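UDP-glucose 4-epimerase (Campylobacter jejuni subsp. jejuni serotype O:2, PDB 7K3P) catalyses the NAD-dependent inversion at C4 that interconverts UDP-glucose and UDP-galactose, and acts on the corresponding N-acetylated sugars as well. Local coordinates at residues A[200-205]-A[222-227]; A[241-246]-A[308-313]; A[268-273]-A[319-324]. The protein carries 2 engineered substitutions. All blocks are in the same frame, centred on the assembly; numbering follows the deposited sequence.

Contact 1: A[200-205]-A[222-227]; sequences YTLGQR and GKRDKL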
ATOM      1  N   TYR A 200       9.575  16.577  14.974  1.00 43.05           N
ATOM      2  CA  TYR A 200       9.085  15.710  16.047  1.00 41.74           C
ATOM      3  C   TYR A 200      10.170  15.069  16.910  1.00 44.04           C
ATOM      4  O   TYR A 200       9.869  14.330  17.845  1.00 46.22           O
ATOM      5  CB  TYR A 200       8.127  14.653  15.485  1.00 42.56           C
ATOM      6  CG  TYR A 200       6.827  15.268  15.039  1.00 40.18           C
ATOM      7  CD1 TYR A 200       6.712  15.878  13.794  1.00 36.65           C
ATOM      8  CD2 TYR A 200       5.727  15.284  15.886  1.00 43.62           C
ATOM      9  CE1 TYR A 200       5.523  16.466  13.399  1.00 37.97           C
ATOM     10  CE2 TYR A 200       4.541  15.864  15.501  1.00 43.10           C
ATOM     11  CZ  TYR A 200       4.439  16.452  14.263  1.00 40.36           C
ATOM     12  OH  TYR A 200       3.249  17.031  13.890  1.00 47.03           O
ATOM     13  N   THR A 201      11.427  15.375  16.620  1.00 39.67           N
ATOM     14  CA  THR A 201      12.531  14.778  17.369  1.00 44.09           C
ATOM     15  C   THR A 201      12.773  15.449  18.726  1.00 44.44           C
ATOM     16  O   THR A 201      12.929  14.769  19.740  1.00 45.42           O
ATOM     17  CB  THR A 201      13.843  14.749  16.544  1.00 44.87           C
ATOM     18  OG1 THR A 201      14.173  16.077  16.115  1.00 48.40           O
ATOM     19  CG2 THR A 201      13.681  13.859  15.325  1.00 37.42           C
ATOM     20  N   LEU A 202      12.798  16.780  18.748  1.00 44.89           N
ATOM     21  CA  LEU A 202      13.169  17.511  19.960  1.00 45.28           C
ATOM     22  C   LEU A 202      12.224  17.213  21.129  1.00 47.36           C
ATOM     23  O   LEU A 202      12.637  17.235  22.291  1.00 42.89           O
ATOM     24  CB  LEU A 202      13.247  19.022  19.690  1.00 48.53           C
ATOM     25  CG  LEU A 202      13.977  19.896  20.722  1.00 46.10           C
ATOM     26  CD1 LEU A 202      15.446  19.508  20.839  1.00 42.16           C
ATOM     27  CD2 LEU A 202      13.854  21.369  20.368  1.00 42.57           C
ATOM     28  N   GLY A 203      10.964  16.916  20.814  1.00 41.35           N
ATOM     29  CA  GLY A 203       9.982  16.582  21.834  1.00 46.90           C
ATOM     30  C   GLY A 203      10.053  15.158  22.375  1.00 46.11           C
ATOM     31  O   GLY A 203       9.312  14.811  23.294  1.00 48.52           O
ATOM     32  N   GLN A 204      10.924  14.325  21.802  1.00 43.81           N
ATOM     33  CA  GLN A 204      11.163  12.976  22.327  1.00 40.77           C
ATOM     34  C   GLN A 204      12.332  13.022  23.309  1.00 44.20           C
ATOM     35  O   GLN A 204      13.446  13.426  22.945  1.00 40.48           O
ATOM     36  CB  GLN A 204      11.492  11.993  21.199  1.00 40.35           C
ATOM     37  CG  GLN A 204      10.380  11.759  20.174  1.00 45.54           C
ATOM     38  CD  GLN A 204      10.840  10.889  19.001  1.00 46.86           C
ATOM     39  OE1 GLN A 204      11.290   9.754  19.190  1.00 42.98           O
ATOM     40  NE2 GLN A 204      10.747  11.431  17.787  1.00 47.93           N
ATOM     41  N   ARG A 205      12.091  12.603  24.548  1.00 40.72           N
ATOM     42  CA  ARG A 205      13.116  12.702  25.582  1.00 42.08           C
ATOM     43  C   ARG A 205      14.199  11.641  25.393  1.00 40.38           C
ATOM     44  O   ARG A 205      15.379  11.886  25.670  1.00 39.16           O
ATOM     45  CB  ARG A 205      12.481  12.577  26.965  1.00 43.84           C
ATOM     46  CG  ARG A 205      13.345  13.086  28.111  1.00 51.20           C
ATOM     47  CD  ARG A 205      12.538  13.158  29.420  1.00 51.45           C
ATOM     48  NE  ARG A 205      11.434  14.116  29.330  1.00 60.62           N
ATOM     49  CZ  ARG A 205      10.195  13.814  28.938  1.00 63.82           C
ATOM     50  NH1 ARG A 205       9.881  12.566  28.594  1.00 62.41           N
ATOM     51  NH2 ARG A 205       9.261  14.761  28.890  1.00 62.05           N
ATOM     52  N   GLY A 222      22.367  23.687  22.007  1.00 44.05           N
ATOM     53  CA  GLY A 222      21.697  24.205  23.189  1.00 45.18           C
ATOM     54  C   GLY A 222      20.196  24.006  23.166  1.00 46.91           C
ATOM     55  O   GLY A 222      19.465  24.643  23.932  1.00 45.91           O
ATOM     56  N   LYS A 223      19.728  23.118  22.290  1.00 43.75           N
ATOM     57  CA  LYS A 223      18.296  22.862  22.152  1.00 45.85           C
ATOM     58  C   LYS A 223      17.827  21.760  23.097  1.00 46.17           C
ATOM     59  O   LYS A 223      16.702  21.775  23.597  1.00 52.26           O
ATOM     60  CB  LYS A 223      17.956  22.476  20.713  1.00 45.82           C
ATOM     61  CG  LYS A 223      18.052  23.611  19.706  1.00 46.21           C
ATOM     62  CD  LYS A 223      17.473  23.163  18.371  1.00 42.66           C
ATOM     63  CE  LYS A 223      17.702  24.195  17.283  1.00 45.04           C
ATOM     64  NZ  LYS A 223      17.256  23.686  15.947  1.00 42.30           N
ATOM     65  N   ARG A 224      18.701  20.793  23.325  1.00 45.42           N
ATOM     66  CA  ARG A 224      18.382  19.656  24.163  1.00 45.19           C
ATOM     67  C   ARG A 224      19.338  19.675  25.342  1.00 45.37           C
ATOM     68  O   ARG A 224      20.538  19.918  25.185  1.00 45.84           O
ATOM     69  CB  ARG A 224      18.526  18.359  23.358  1.00 45.08           C
ATOM     70  CG  ARG A 224      18.293  17.096  24.157  1.00 40.69           C
ATOM     71  CD  ARG A 224      18.489  15.871  23.284  1.00 42.83           C
ATOM     72  NE  ARG A 224      17.503  15.807  22.203  1.00 40.31           N
ATOM     73  CZ  ARG A 224      16.310  15.224  22.310  1.00 41.74           C
ATOM     74  NH1 ARG A 224      15.949  14.655  23.454  1.00 40.97           N
ATOM     75  NH2 ARG A 224      15.474  15.207  21.278  1.00 42.33           N
ATOM     76  N   ASP A 225      18.803  19.423  26.527  1.00 47.57           N
ATOM     77  CA  ASP A 225      19.556  19.632  27.754  1.00 48.96           C
ATOM     78  C   ASP A 225      20.643  18.585  27.967  1.00 49.05           C
ATOM     79  O   ASP A 225      21.781  18.918  28.301  1.00 51.40           O
ATOM     80  CB  ASP A 225      18.594  19.642  28.938  1.00 54.47           C
ATOM     81  CG  ASP A 225      19.265  20.053  30.225  1.00 63.07           C
ATOM     82  OD1 ASP A 225      20.202  20.884  30.168  1.00 64.48           O
ATOM     83  OD2 ASP A 225      18.853  19.543  31.292  1.00 66.18           O
ATOM     84  N   LYS A 226      20.286  17.320  27.782  1.00 48.41           N
ATOM     85  CA  LYS A 226      21.210  16.219  28.030  1.00 45.84           C
ATOM     86  C   LYS A 226      21.154  15.186  26.907  1.00 43.68           C
ATOM     87  O   LYS A 226      20.170  15.105  26.173  1.00 45.07           O
ATOM     88  CB  LYS A 226      20.896  15.539  29.372  1.00 49.78           C
ATOM     89  CG  LYS A 226      21.422  16.279  30.606  1.00 56.68           C
ATOM     90  CD  LYS A 226      21.626  15.341  31.808  1.00 53.75           C
ATOM     91  CE  LYS A 226      20.372  15.207  32.662  1.00 56.07           C
ATOM     92  NZ  LYS A 226      20.581  14.264  33.812  1.00 57.57           N
ATOM     93  N   LEU A 227      22.225  14.409  26.777  1.00 44.11           N
ATOM     94  CA  LEU A 227      22.259  13.261  25.869  1.00 44.08           C
ATOM     95  C   LEU A 227      22.541  12.020  26.714  1.00 44.59           C
ATOM     96  O   LEU A 227      23.492  12.002  27.495  1.00 45.79           O
ATOM     97  CB  LEU A 227      23.351  13.444  24.803  1.00 39.98           C
ATOM     98  CG  LEU A 227      23.542  12.396  23.701  1.00 41.00           C
ATOM     99  CD1 LEU A 227      24.333  12.983  22.538  1.00 34.03           C
ATOM    100  CD2 LEU A 227      24.244  11.152  24.229  1.00 43.26           C
TER
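R224 reaches out of segment 222-227 and holds the turn at T201 to Q204 by its backbone carbonyls. Its CG stands anti to the backbone N (chi1 177°), the chain runs straight through chi2, and a bend at chi3 then brings the NH1/NH2 end of the guanidinium to the turn. Both terminal nitrogens converge on one oxygen: R224 NH1 lies 2.8 Å from Q204 O and R224 NH2 3.2 Å from the same Q204 O. That oxygen sits almost in the guanidinium plane, and both donors lie in the plane of its carbonyl, so the guanidinium grips Q204 O through its NH1/NH2 edge. R224 NH2 also makes a weak, strongly bent bond (125°) to T201 O, 3.0 Å away. The turn is a type I beta turn, closed by Q204 N to T201 O at 2.9 Å; the arginine thus engages the carbonyls of its first and last residues. Just before R224, G222 takes a positive phi after helix 212-220, in a Schellman motif, and E218 of that helix bridges the two segments by taking R224 NH2 in a salt bridge and T201 OG1 in a hydrogen bond. Beside this polar set lies a small apolar patch. L202, with CG also anti to its N, puts CD1 3.9 Å from K223 CB, crossing the lysine at about a right angle, while the extended K223 chain leads away to a salt bridge with E341. Within segment 200-205, Q204 turns its amide back so that NE2 meets Y200 O at 3.0 Å from above the carbonyl plane.

Contact 2: A[241-246]-A[308-313]; sequences CIRDFI and SVLISD. With ACT (acetate ion), chain G.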
ATOM      1  N   CYS A 241      26.411   1.607  21.299  1.00 25.35           N
ATOM      2  CA  CYS A 241      25.672   1.196  20.104  1.00 29.47           C
ATOM      3  C   CYS A 241      26.300   1.729  18.811  1.00 23.78           C
ATOM      4  O   CYS A 241      26.829   2.836  18.774  1.00 27.90           O
ATOM      5  CB  CYS A 241      24.196   1.643  20.199  1.00 28.56           C
ATOM      6  SG  CYS A 241      23.224   0.572  21.318  1.00 38.15           S
ATOM      7  N   ILE A 242      26.229   0.919  17.757  1.00 27.23           N
ATOM      8  CA  ILE A 242      26.705   1.310  16.439  1.00 28.09           C
ATOM      9  C   ILE A 242      25.511   1.509  15.493  1.00 27.14           C
ATOM     10  O   ILE A 242      24.671   0.619  15.327  1.00 24.08           O
ATOM     11  CB  ILE A 242      27.677   0.252  15.865  1.00 24.33           C
ATOM     12  CG1 ILE A 242      28.955   0.214  16.718  1.00 27.31           C
ATOM     13  CG2 ILE A 242      28.008   0.564  14.400  1.00 24.50           C
ATOM     14  CD1 ILE A 242      29.949  -0.861  16.323  1.00 34.26           C
ATOM     15  N   ARG A 243      25.431   2.689  14.889  1.00 24.29           N
ATOM     16  CA  ARG A 243      24.336   2.982  13.967  1.00 26.76           C
ATOM     17  C   ARG A 243      24.846   3.588  12.666  1.00 26.32           C
ATOM     18  O   ARG A 243      26.008   3.978  12.566  1.00 22.53           O
ATOM     19  CB  ARG A 243      23.309   3.919  14.619  1.00 22.37           C
ATOM     20  CG  ARG A 243      22.557   3.277  15.782  1.00 26.38           C
ATOM     21  CD  ARG A 243      21.770   2.061  15.313  1.00 25.76           C
ATOM     22  NE  ARG A 243      20.910   1.520  16.368  1.00 28.84           N
ATOM     23  CZ  ARG A 243      21.283   0.598  17.253  1.00 30.33           C
ATOM     24  NH1 ARG A 243      22.516   0.105  17.236  1.00 27.31           N
ATOM     25  NH2 ARG A 243      20.417   0.164  18.167  1.00 33.44           N
ATOM     26  N   ASP A 244      23.940   3.705  11.701  1.00 21.70           N
ATOM     27  CA  ASP A 244      24.268   4.047  10.333  1.00 22.98           C
ATOM     28  C   ASP A 244      23.792   5.482  10.042  1.00 27.01           C
ATOM     29  O   ASP A 244      22.598   5.800  10.190  1.00 24.79           O
ATOM     30  CB  ASP A 244      23.572   3.019   9.434  1.00 24.02           C
ATOM     31  CG  ASP A 244      24.036   3.077   7.997  1.00 24.12           C
ATOM     32  OD1 ASP A 244      23.952   4.165   7.389  1.00 25.39           O
ATOM     33  OD2 ASP A 244      24.464   2.019   7.479  1.00 21.85           O
ATOM     34  N   PHE A 245      24.731   6.358   9.681  1.00 23.81           N
ATOM     35  CA  PHE A 245      24.420   7.747   9.321  1.00 23.84           C
ATOM     36  C   PHE A 245      25.073   8.087   7.985  1.00 28.28           C
ATOM     37  O   PHE A 245      26.048   7.446   7.588  1.00 26.51           O
ATOM     38  CB  PHE A 245      24.931   8.706  10.399  1.00 27.31           C
ATOM     39  CG  PHE A 245      24.507   8.325  11.775  1.00 31.95           C
ATOM     40  CD1 PHE A 245      23.247   8.681  12.248  1.00 30.00           C
ATOM     41  CD2 PHE A 245      25.350   7.583  12.592  1.00 29.10           C
ATOM     42  CE1 PHE A 245      22.839   8.310  13.517  1.00 32.23           C
ATOM     43  CE2 PHE A 245      24.952   7.209  13.863  1.00 33.48           C
ATOM     44  CZ  PHE A 245      23.690   7.576  14.329  1.00 30.87           C
ATOM     45  N   ILE A 246      24.549   9.090   7.286  1.00 27.35           N
ATOM     46  CA  ILE A 246      25.122   9.433   5.988  1.00 29.26           C
ATOM     47  C   ILE A 246      25.120  10.940   5.724  1.00 31.36           C
ATOM     48  O   ILE A 246      24.206  11.666   6.150  1.00 27.42           O
ATOM     49  CB  ILE A 246      24.433   8.664   4.840  1.00 26.72           C
ATOM     50  CG1 ILE A 246      25.254   8.776   3.556  1.00 25.38           C
ATOM     51  CG2 ILE A 246      22.981   9.162   4.638  1.00 29.60           C
ATOM     52  CD1 ILE A 246      24.880   7.727   2.522  1.00 23.02           C
ATOM     53  N   SER A 308      22.907  -3.979  19.493  1.00 27.09           N
ATOM     54  CA  SER A 308      24.193  -3.302  19.620  1.00 31.89           C
ATOM     55  C   SER A 308      24.609  -2.677  18.272  1.00 26.42           C
ATOM     56  O   SER A 308      25.258  -1.626  18.229  1.00 28.03           O
ATOM     57  CB  SER A 308      25.269  -4.273  20.125  1.00 27.28           C
ATOM     58  OG  SER A 308      25.390  -5.381  19.251  1.00 29.42           O
ATOM     59  N   VAL A 309      24.221  -3.331  17.180  1.00 29.90           N
ATOM     60  CA  VAL A 309      24.612  -2.915  15.826  1.00 29.15           C
ATOM     61  C   VAL A 309      23.415  -2.973  14.868  1.00 26.47           C
ATOM     62  O   VAL A 309      22.685  -3.973  14.825  1.00 29.16           O
ATOM     63  CB  VAL A 309      25.756  -3.800  15.269  1.00 27.29           C
ATOM     64  CG1 VAL A 309      26.183  -3.338  13.870  1.00 25.92           C
ATOM     65  CG2 VAL A 309      26.955  -3.774  16.206  1.00 27.70           C
ATOM     66  N   LEU A 310      23.217  -1.892  14.115  1.00 25.32           N
ATOM     67  CA  LEU A 310      22.197  -1.855  13.066  1.00 23.86           C
ATOM     68  C   LEU A 310      22.688  -0.922  11.949  1.00 22.85           C
ATOM     69  O   LEU A 310      22.692   0.301  12.107  1.00 23.20           O
ATOM     70  CB  LEU A 310      20.863  -1.349  13.630  1.00 24.74           C
ATOM     71  CG  LEU A 310      19.748  -1.091  12.614  1.00 25.01           C
ATOM     72  CD1 LEU A 310      19.470  -2.356  11.855  1.00 25.02           C
ATOM     73  CD2 LEU A 310      18.477  -0.590  13.293  1.00 30.40           C
ATOM     74  N   ILE A 311      23.116  -1.498  10.828  1.00 26.46           N
ATOM     75  CA  ILE A 311      23.623  -0.690   9.715  1.00 24.32           C
ATOM     76  C   ILE A 311      23.199  -1.318   8.395  1.00 22.34           C
ATOM     77  O   ILE A 311      22.788  -2.487   8.361  1.00 22.65           O
ATOM     78  CB  ILE A 311      25.171  -0.578   9.751  1.00 21.75           C
ATOM     79  CG1 ILE A 311      25.812  -1.925   9.421  1.00 25.49           C
ATOM     80  CG2 ILE A 311      25.641  -0.079  11.107  1.00 20.83           C
ATOM     81  CD1 ILE A 311      27.341  -1.839   9.269  1.00 27.10           C
ATOM     82  N   SER A 312      23.307  -0.551   7.311  1.00 22.61           N
ATOM     83  CA  SER A 312      22.995  -1.079   5.990  1.00 23.96           C
ATOM     84  C   SER A 312      24.171  -1.905   5.485  1.00 25.60           C
ATOM     85  O   SER A 312      25.334  -1.537   5.710  1.00 24.95           O
ATOM     86  CB  SER A 312      22.749   0.056   4.983  1.00 22.58           C
ATOM     87  OG  SER A 312      21.676   0.911   5.369  1.00 25.50           O
ATOM     88  N   ASP A 313      23.868  -2.984   4.772  1.00 23.82           N
ATOM     89  CA  ASP A 313      24.863  -3.666   3.959  1.00 28.05           C
ATOM     90  C   ASP A 313      24.918  -2.923   2.620  1.00 27.90           C
ATOM     91  O   ASP A 313      23.948  -2.942   1.869  1.00 28.73           O
ATOM     92  CB  ASP A 313      24.430  -5.111   3.734  1.00 26.86           C
ATOM     93  CG  ASP A 313      25.438  -5.913   2.914  1.00 29.39           C
ATOM     94  OD1 ASP A 313      26.324  -5.323   2.245  1.00 29.68           O
ATOM     95  OD2 ASP A 313      25.329  -7.153   2.944  1.00 29.48           O
TER
HETATM   96  C   ACT G 405      17.538   1.684  17.441  1.00 39.36           C
HETATM   97  O   ACT G 405      17.635   1.140  18.575  1.00 41.57           O
HETATM   98  OXT ACT G 405      18.407   2.536  17.125  1.00 34.54           O
HETATM   99  CH3 ACT G 405      16.420   1.351  16.502  1.00 42.82           C
HETATM  100  O   HOH W   1      22.030   3.477   5.248  1.00 21.05           O
HETATM  101  O   HOH W   2      21.199   2.599  11.952  1.00 21.22           O
HETATM  102  O   HOH W   3      26.214   1.000   5.624  1.00 24.91           O
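I242 and S308 begin a parallel strand pairing, with I242 N bonded nearly straight to S308 O at 2.8 Å. The return bond runs from L310 N to I242 O at 3.1 Å. On one face of the pair I242 and V309 run alongside each other, I242 CB 4.1 Å from V309 CG2, with I242 CG2 also packing on I311 CG2. The opposite face belongs to R243 and L310. R243 CB starts toward that face, CG sits beside the backbone N, and a bend at chi2 (-61°) folds the chain back over the neighbouring strand. R243 CD then packs 3.9 Å from L310 CB, and the same L310 CB covers one face of the guanidinium near its rim. R243 NE donates to OXT of a bound acetate at 2.8 Å, and R243 NH2 donates to the acetate O at 3.0 Å, both fairly straight; NH2 has a further acceptor in P307 O. R243 NH1 turns back to I242 O at 2.9 Å, coming from above its carbonyl plane and from the face opposite L310 N, and adds a weak bond to S308 O. Further along, the pairing opens: a water bridges D244 N and L310 O in place of a direct bond. D244 OD2 accepts from S312 N at 2.8 Å, met from above the carboxylate plane, and a second water joins OD2 to S312 O. With every guanidinium nitrogen engaged, the group is fixed in rotation and presents NE and NH2 to an anion. The acetate probably comes from the crystallisation liquor, yet its pose is consistent with a pocket for a negatively charged group, as in related epimerases, where arginines meet the UDP pyrophosphate.

Contact 3: A[268-273]-A[319-324]; sequences NVFNVG and NLTSWQ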
ATOM      1  N   ASN A 268      16.154  -2.216  -9.937  1.00 27.00           N
ATOM      2  CA  ASN A 268      16.850  -2.750  -8.769  1.00 29.61           C
ATOM      3  C   ASN A 268      16.572  -1.951  -7.507  1.00 29.84           C
ATOM      4  O   ASN A 268      16.040  -0.836  -7.571  1.00 27.35           O
ATOM      5  CB  ASN A 268      18.365  -2.793  -9.023  1.00 26.41           C
ATOM      6  CG  ASN A 268      18.999  -4.086  -8.536  1.00 32.22           C
ATOM      7  OD1 ASN A 268      18.504  -4.720  -7.600  1.00 33.23           O
ATOM      8  ND2 ASN A 268      20.092  -4.489  -9.176  1.00 25.50           N
ATOM      9  N   VAL A 269      16.956  -2.518  -6.363  1.00 27.40           N
ATOM     10  CA  VAL A 269      16.877  -1.804  -5.087  1.00 24.76           C
ATOM     11  C   VAL A 269      18.251  -1.827  -4.418  1.00 23.76           C
ATOM     12  O   VAL A 269      18.941  -2.849  -4.449  1.00 25.87           O
ATOM     13  CB  VAL A 269      15.770  -2.413  -4.183  1.00 27.52           C
ATOM     14  CG1 VAL A 269      15.908  -3.938  -4.129  1.00 29.97           C
ATOM     15  CG2 VAL A 269      15.794  -1.805  -2.786  1.00 25.40           C
ATOM     16  N   PHE A 270      18.664  -0.696  -3.851  1.00 22.44           N
ATOM     17  CA  PHE A 270      19.978  -0.590  -3.230  1.00 26.12           C
ATOM     18  C   PHE A 270      19.858   0.039  -1.862  1.00 28.90           C
ATOM     19  O   PHE A 270      19.169   1.063  -1.706  1.00 20.88           O
ATOM     20  CB  PHE A 270      20.913   0.338  -4.031  1.00 27.22           C
ATOM     21  CG  PHE A 270      21.306  -0.186  -5.383  1.00 27.98           C
ATOM     22  CD1 PHE A 270      22.138  -1.293  -5.503  1.00 26.03           C
ATOM     23  CD2 PHE A 270      20.875   0.463  -6.536  1.00 27.23           C
ATOM     24  CE1 PHE A 270      22.514  -1.766  -6.754  1.00 31.01           C
ATOM     25  CE2 PHE A 270      21.242  -0.002  -7.801  1.00 32.61           C
ATOM     26  CZ  PHE A 270      22.068  -1.127  -7.911  1.00 29.11           C
ATOM     27  N   ASN A 271      20.555  -0.536  -0.883  1.00 19.63           N
ATOM     28  CA  ASN A 271      20.865   0.217   0.316  1.00 24.57           C
ATOM     29  C   ASN A 271      21.904   1.264  -0.059  1.00 23.91           C
ATOM     30  O   ASN A 271      22.813   0.983  -0.850  1.00 24.22           O
ATOM     31  CB  ASN A 271      21.473  -0.694   1.388  1.00 23.98           C
ATOM     32  CG  ASN A 271      20.464  -1.630   2.009  1.00 26.16           C
ATOM     33  OD1 ASN A 271      19.278  -1.299   2.134  1.00 24.16           O
ATOM     34  ND2 ASN A 271      20.933  -2.814   2.422  1.00 22.80           N
ATOM     35  N   VAL A 272      21.809   2.449   0.533  1.00 21.98           N
ATOM     36  CA  VAL A 272      22.879   3.425   0.419  1.00 23.58           C
ATOM     37  C   VAL A 272      23.483   3.634   1.791  1.00 28.47           C
ATOM     38  O   VAL A 272      22.789   4.061   2.720  1.00 22.80           O
ATOM     39  CB  VAL A 272      22.387   4.779  -0.113  1.00 22.23           C
ATOM     40  CG1 VAL A 272      23.582   5.688  -0.390  1.00 23.11           C
ATOM     41  CG2 VAL A 272      21.550   4.581  -1.390  1.00 21.45           C
ATOM     42  N   GLY A 273      24.780   3.345   1.926  1.00 22.71           N
ATOM     43  CA  GLY A 273      25.454   3.511   3.206  1.00 23.05           C
ATOM     44  C   GLY A 273      26.959   3.316   3.074  1.00 23.30           C
ATOM     45  O   GLY A 273      27.444   2.854   2.025  1.00 24.62           O
ATOM     46  N   ASN A 319      29.156  -2.686  -5.660  1.00 27.50           N
ATOM     47  CA  ASN A 319      29.357  -3.659  -6.720  1.00 33.86           C
ATOM     48  C   ASN A 319      28.750  -3.279  -8.089  1.00 40.41           C
ATOM     49  O   ASN A 319      29.394  -3.463  -9.130  1.00 35.77           O
ATOM     50  CB  ASN A 319      28.836  -5.019  -6.254  1.00 36.05           C
ATOM     51  CG  ASN A 319      29.061  -6.117  -7.273  1.00 48.60           C
ATOM     52  OD1 ASN A 319      28.195  -6.972  -7.485  1.00 54.82           O
ATOM     53  ND2 ASN A 319      30.234  -6.104  -7.915  1.00 52.97           N
ATOM     54  N   LEU A 320      27.532  -2.733  -8.087  1.00 34.25           N
ATOM     55  CA  LEU A 320      26.771  -2.545  -9.328  1.00 31.04           C
ATOM     56  C   LEU A 320      26.769  -1.120  -9.907  1.00 32.13           C
ATOM     57  O   LEU A 320      26.329  -0.900 -11.042  1.00 35.92           O
ATOM     58  CB  LEU A 320      25.337  -3.045  -9.141  1.00 31.04           C
ATOM     59  CG  LEU A 320      25.056  -4.515  -9.452  1.00 39.81           C
ATOM     60  CD1 LEU A 320      26.229  -5.374  -9.065  1.00 40.43           C
ATOM     61  CD2 LEU A 320      23.777  -4.999  -8.751  1.00 27.63           C
ATOM     62  N   THR A 321      27.266  -0.152  -9.148  1.00 29.86           N
ATOM     63  CA  THR A 321      27.241   1.230  -9.602  1.00 31.31           C
ATOM     64  C   THR A 321      28.578   1.940  -9.400  1.00 34.11           C
ATOM     65  O   THR A 321      29.516   1.390  -8.827  1.00 36.06           O
ATOM     66  CB  THR A 321      26.145   2.039  -8.870  1.00 31.33           C
ATOM     67  OG1 THR A 321      26.674   2.575  -7.645  1.00 29.48           O
ATOM     68  CG2 THR A 321      24.944   1.148  -8.573  1.00 27.05           C
ATOM     69  N   SER A 322      28.635   3.181  -9.857  1.00 33.30           N
ATOM     70  CA  SER A 322      29.846   3.974  -9.770  1.00 39.92           C
ATOM     71  C   SER A 322      29.825   4.851  -8.524  1.00 32.84           C
ATOM     72  O   SER A 322      30.654   5.750  -8.394  1.00 29.88           O
ATOM     73  CB  SER A 322      29.934   4.886 -10.991  1.00 39.61           C
ATOM     74  OG  SER A 322      28.864   5.830 -10.960  1.00 45.89           O
ATOM     75  N   TRP A 323      28.872   4.617  -7.620  1.00 31.66           N
ATOM     76  CA  TRP A 323      28.759   5.478  -6.442  1.00 30.02           C
ATOM     77  C   TRP A 323      29.989   5.367  -5.538  1.00 29.97           C
ATOM     78  O   TRP A 323      30.361   4.272  -5.121  1.00 30.00           O
ATOM     79  CB  TRP A 323      27.493   5.172  -5.634  1.00 26.50           C
ATOM     80  CG  TRP A 323      27.355   6.080  -4.456  1.00 27.02           C
ATOM     81  CD1 TRP A 323      27.215   7.442  -4.484  1.00 29.67           C
ATOM     82  CD2 TRP A 323      27.340   5.707  -3.078  1.00 26.72           C
ATOM     83  NE1 TRP A 323      27.139   7.937  -3.208  1.00 26.72           N
ATOM     84  CE2 TRP A 323      27.203   6.878  -2.313  1.00 27.08           C
ATOM     85  CE3 TRP A 323      27.454   4.479  -2.394  1.00 28.16           C
ATOM     86  CZ2 TRP A 323      27.149   6.887  -0.920  1.00 28.87           C
ATOM     87  CZ3 TRP A 323      27.411   4.474  -1.009  1.00 21.10           C
ATOM     88  CH2 TRP A 323      27.254   5.667  -0.286  1.00 27.10           C
ATOM     89  N   GLN A 324      30.594   6.511  -5.234  1.00 30.28           N
ATOM     90  CA  GLN A 324      31.735   6.576  -4.332  1.00 29.06           C
ATOM     91  C   GLN A 324      31.561   7.751  -3.387  1.00 31.99           C
ATOM     92  O   GLN A 324      31.682   8.914  -3.787  1.00 31.80           O
ATOM     93  CB  GLN A 324      33.054   6.718  -5.114  1.00 31.31           C
ATOM     94  CG  GLN A 324      34.303   6.721  -4.217  1.00 32.87           C
ATOM     95  CD  GLN A 324      35.584   6.811  -5.022  1.00 27.08           C
ATOM     96  OE1 GLN A 324      35.764   6.068  -5.994  1.00 33.04           O
ATOM     97  NE2 GLN A 324      36.474   7.732  -4.636  1.00 28.26           N
TER
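Segment 268-273 runs 43° from the line L320 to W323, with F270 CA and L320 CA 9.3 Å apart, so that side chains rather than backbone bonds fill the interval. F270 reaches into it. The L320 and F270 side chains cross at about a right angle, L320 CB lying 3.9 Å from F270 CE1. T321 points head-on at F270 and sets its CG2 4.2 Å from the centroid of the F270 ring, an off-centre CH-pi contact, while Y261 adds an edge-to-face ring contact. N268 lies across L320, its ND2 3.7 Å from L320 CD2; the amide itself is satisfied by K316 at OD1 and by Y261 at ND2. With chi1 at 87°, T321 OG1 turns to W323 N while CG2 turns to the F270 ring. T321 OG1 accepts from W323 N at 3.0 Å in an ST turn, and is also hydrogen-bonded to I317 O. Beyond the turn, W323 swings its indole over to V272 and G273. V272 CG1 sits over one face of the six-membered ring of W323, 3.9 Å from its centroid and 22° off the normal, in a second CH-pi contact. G273 O meets the same ring at its edge, near the plane, 3.4 Å from W323 CZ3. W323 NE1 faces elsewhere, to S253 OG. Strand 268-271 is an outermost strand of the seven-stranded parallel sheet, paired with 184-189, and here helices 248-261 and 315-320 help cover it: an alpha/beta layering typical of the Rossmann-type, NAD-binding fold of the epimerase/dehydratase family.

How the contacts relate
Contact 1 lies at the surface, whereas contact 2 is buried and contact 3 partly so. Contacts 2 and 3 interlock: their segments alternate along the chain, strand 309-312 leads straight into helix 315-320, and the two touch where D313 O meets N271 ND2, probably by a hydrogen bond, and where I246 packs on V272. Contact 1 stands apart, about 33 Å from contact 3 between centres and across the chain's centre from it. Chemistry follows place: an arginine grips turn carbonyls at the surface in 200-205/222-227, strand bonds and bridging waters join 241-246/308-313, and aromatic rings and methyls pack 268-273/319-324 with no hydrogen bond between the segments.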